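Long-range contact in ethylbenzene dehydrogenase alpha-subunit (Aromatoleum aromaticum, PDB 2IVF), which serves as the large, cofactor-bearing subunit of a molybdopterin oxidoreductase, carrying molybdenum, two pterin guanine dinucleotides and an iron-sulfur cluster: residues P146-G151 and A646-P651. Sequence-based numbering, arbitrary orientation.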
ATOM      1  N   PRO A 146      -2.524  14.713 -25.411  1.00 21.74           N
ATOM      2  CA  PRO A 146      -1.108  15.025 -25.550  1.00 21.10           C
ATOM      3  C   PRO A 146      -0.862  16.451 -25.170  1.00 21.36           C
ATOM      4  O   PRO A 146      -1.626  17.332 -25.571  1.00 20.84           O
ATOM      5  CB  PRO A 146      -0.831  14.812 -27.023  1.00 20.25           C
ATOM      6  CG  PRO A 146      -1.905  13.915 -27.506  1.00 21.74           C
ATOM      7  CD  PRO A 146      -3.118  14.280 -26.693  1.00 22.80           C
ATOM      8  N   LEU A 147       0.177  16.662 -24.378  1.00 20.72           N
ATOM      9  CA  LEU A 147       0.543  17.988 -23.903  1.00 21.03           C
ATOM     10  C   LEU A 147       1.904  18.339 -24.416  1.00 21.31           C
ATOM     11  O   LEU A 147       2.811  17.484 -24.418  1.00 20.85           O
ATOM     12  CB  LEU A 147       0.596  17.955 -22.382  1.00 20.59           C
ATOM     13  CG  LEU A 147      -0.746  17.655 -21.731  1.00 23.02           C
ATOM     14  CD1 LEU A 147      -0.544  17.469 -20.176  1.00 23.81           C
ATOM     15  CD2 LEU A 147      -1.739  18.747 -22.087  1.00 22.32           C
ATOM     16  N   LYS A 148       2.061  19.606 -24.757  1.00 22.20           N
ATOM     17  CA  LYS A 148       3.324  20.152 -25.162  1.00 22.94           C
ATOM     18  C   LYS A 148       3.719  21.310 -24.236  1.00 22.09           C
ATOM     19  O   LYS A 148       2.923  22.192 -23.942  1.00 20.80           O
ATOM     20  CB  LYS A 148       3.237  20.619 -26.607  1.00 22.81           C
ATOM     21  CG  LYS A 148       4.506  21.328 -27.118  1.00 23.50           C
ATOM     22  CD  LYS A 148       4.476  21.303 -28.627  1.00 24.80           C
ATOM     23  CE  LYS A 148       5.610  21.994 -29.273  1.00 27.89           C
ATOM     24  NZ  LYS A 148       5.652  21.481 -30.689  1.00 28.97           N
ATOM     25  N   ARG A 149       4.974  21.299 -23.827  1.00 22.48           N
ATOM     26  CA  ARG A 149       5.512  22.301 -22.949  1.00 22.69           C
ATOM     27  C   ARG A 149       5.424  23.677 -23.570  1.00 22.47           C
ATOM     28  O   ARG A 149       5.782  23.888 -24.736  1.00 20.87           O
ATOM     29  CB  ARG A 149       6.989  21.992 -22.655  1.00 22.43           C
ATOM     30  CG  ARG A 149       7.707  23.059 -21.890  1.00 23.17           C
ATOM     31  CD  ARG A 149       9.076  22.552 -21.433  1.00 22.34           C
ATOM     32  NE  ARG A 149      10.001  22.286 -22.554  1.00 20.42           N
ATOM     33  CZ  ARG A 149      10.787  23.174 -23.159  1.00 26.03           C
ATOM     34  NH1 ARG A 149      10.773  24.468 -22.830  1.00 25.76           N
ATOM     35  NH2 ARG A 149      11.583  22.770 -24.147  1.00 24.54           N
ATOM     36  N   VAL A 150       4.985  24.617 -22.740  1.00 23.47           N
ATOM     37  CA  VAL A 150       4.901  25.995 -23.097  1.00 23.26           C
ATOM     38  C   VAL A 150       5.957  26.871 -22.423  1.00 23.72           C
ATOM     39  O   VAL A 150       6.520  27.737 -23.075  1.00 25.48           O
ATOM     40  CB  VAL A 150       3.482  26.524 -22.808  1.00 22.42           C
ATOM     41  CG1 VAL A 150       3.448  28.062 -22.869  1.00 21.08           C
ATOM     42  CG2 VAL A 150       2.530  25.960 -23.857  1.00 21.33           C
ATOM     43  N   GLY A 151       6.195  26.660 -21.131  1.00 25.23           N
ATOM     44  CA  GLY A 151       7.208  27.436 -20.409  1.00 25.74           C
ATOM     45  C   GLY A 151       8.535  26.689 -20.393  1.00 26.63           C
ATOM     46  O   GLY A 151       8.880  25.989 -21.357  1.00 27.35           O
ATOM     47  N   ALA A 646       9.021  17.207 -18.778  1.00 21.30           N
ATOM     48  CA  ALA A 646       9.048  16.753 -20.149  1.00 22.48           C
ATOM     49  C   ALA A 646       8.710  17.872 -21.125  1.00 22.29           C
ATOM     50  O   ALA A 646       8.108  18.904 -20.776  1.00 23.40           O
ATOM     51  CB  ALA A 646       8.050  15.598 -20.323  1.00 21.11           C
ATOM     52  N   ASP A 647       9.106  17.668 -22.368  1.00 22.38           N
ATOM     53  CA  ASP A 647       8.726  18.528 -23.446  1.00 22.04           C
ATOM     54  C   ASP A 647       7.403  18.118 -24.021  1.00 22.17           C
ATOM     55  O   ASP A 647       6.664  18.967 -24.484  1.00 21.73           O
ATOM     56  CB  ASP A 647       9.787  18.499 -24.526  1.00 22.11           C
ATOM     57  CG  ASP A 647      11.143  18.847 -23.984  1.00 23.46           C
ATOM     58  OD1 ASP A 647      11.269  19.873 -23.260  1.00 22.09           O
ATOM     59  OD2 ASP A 647      12.074  18.084 -24.275  1.00 21.02           O
ATOM     60  N   ILE A 648       7.126  16.812 -23.996  1.00 21.62           N
ATOM     61  CA  ILE A 648       5.935  16.235 -24.592  1.00 21.88           C
ATOM     62  C   ILE A 648       5.442  15.151 -23.641  1.00 22.39           C
ATOM     63  O   ILE A 648       6.220  14.306 -23.186  1.00 22.21           O
ATOM     64  CB  ILE A 648       6.253  15.582 -25.982  1.00 22.44           C
ATOM     65  CG1 ILE A 648       6.690  16.604 -27.019  1.00 23.82           C
ATOM     66  CG2 ILE A 648       5.033  14.794 -26.499  1.00 21.67           C
ATOM     67  CD1 ILE A 648       5.642  17.639 -27.410  1.00 26.35           C
ATOM     68  N   VAL A 649       4.153  15.165 -23.322  1.00 21.57           N
ATOM     69  CA  VAL A 649       3.561  14.097 -22.545  1.00 21.74           C
ATOM     70  C   VAL A 649       2.459  13.483 -23.398  1.00 22.19           C
ATOM     71  O   VAL A 649       1.569  14.207 -23.898  1.00 20.97           O
ATOM     72  CB  VAL A 649       3.017  14.615 -21.207  1.00 21.82           C
ATOM     73  CG1 VAL A 649       2.356  13.477 -20.410  1.00 20.46           C
ATOM     74  CG2 VAL A 649       4.149  15.293 -20.392  1.00 21.55           C
ATOM     75  N   LEU A 650       2.530  12.149 -23.563  1.00 21.46           N
ATOM     76  CA  LEU A 650       1.605  11.398 -24.407  1.00 21.90           C
ATOM     77  C   LEU A 650       0.668  10.615 -23.502  1.00 21.30           C
ATOM     78  O   LEU A 650       1.149   9.838 -22.651  1.00 22.06           O
ATOM     79  CB  LEU A 650       2.379  10.411 -25.241  1.00 21.93           C
ATOM     80  CG  LEU A 650       3.371  11.015 -26.219  1.00 23.60           C
ATOM     81  CD1 LEU A 650       4.053   9.899 -26.952  1.00 22.92           C
ATOM     82  CD2 LEU A 650       2.681  11.988 -27.172  1.00 20.90           C
ATOM     83  N   PRO A 651      -0.643  10.822 -23.626  1.00 21.44           N
ATOM     84  CA  PRO A 651      -1.537  10.163 -22.646  1.00 21.87           C
ATOM     85  C   PRO A 651      -1.796   8.683 -22.931  1.00 22.25           C
ATOM     86  O   PRO A 651      -2.086   8.339 -24.049  1.00 21.51           O
ATOM     87  CB  PRO A 651      -2.848  10.923 -22.798  1.00 22.15           C
ATOM     88  CG  PRO A 651      -2.882  11.326 -24.239  1.00 22.28           C
ATOM     89  CD  PRO A 651      -1.390  11.648 -24.569  1.00 21.23           C
TER
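Asp647 OD1 takes two N-H groups from Arg149: a salt bridge from NE at 2.8 Å, and a weak, strongly bent second bond from NH2. NE reaches the anti lone pair of OD1, the one turned away from OD2, and the guanidinium and carboxylate planes stand 60° apart, so this is not the flat two-on-two pairing of a bidentate bridge. The arginine chain runs extended from the backbone and then bends at chi3 (66°), which swings the guanidinium beside the aspartate; NH1 meanwhile binds Gly151 O at 2.8 Å, in the carbonyl plane, and so fixes the rotation of the group from its other end. The carboxylate has further holds: OD2 accepts from the backbone N of Ile632 and pairs with Arg153, and these several donors would be expected to stabilise the buried negative charge.

From the ion pair the strands run on as a regular antiparallel ladder. Leu147 N to Val649 O and Val649 N to Leu147 O are both 2.9 Å and nearly straight, and Arg149 N donates to Asp647 O at 3.0 Å. In the non-hydrogen-bonded pair between them, Ile648 CD1 packs against the aliphatic stem of Lys148, 3.9 Å from CG. With CG anti to the backbone N (chi1 175°) and the chain extended beyond it, that stem carries NZ away to Glu165 and Asp169 of helix 163-181. Leu147 and Val649 occupy the other face, where both touch Trp158. At the far end, Pro146 CG meets Pro651 CD at 3.7 Å, proline ring against proline ring; the side chain of Pro651 is about 8 Å from the bound MD1.

Strands 147-149 and 158-160 thereby form a beta hairpin added beside 648-651, itself parallel to 631-636 and 602-606: an antiparallel edge extension of a mixed alpha/beta sheet within the molybdopterin oxidoreductase fold.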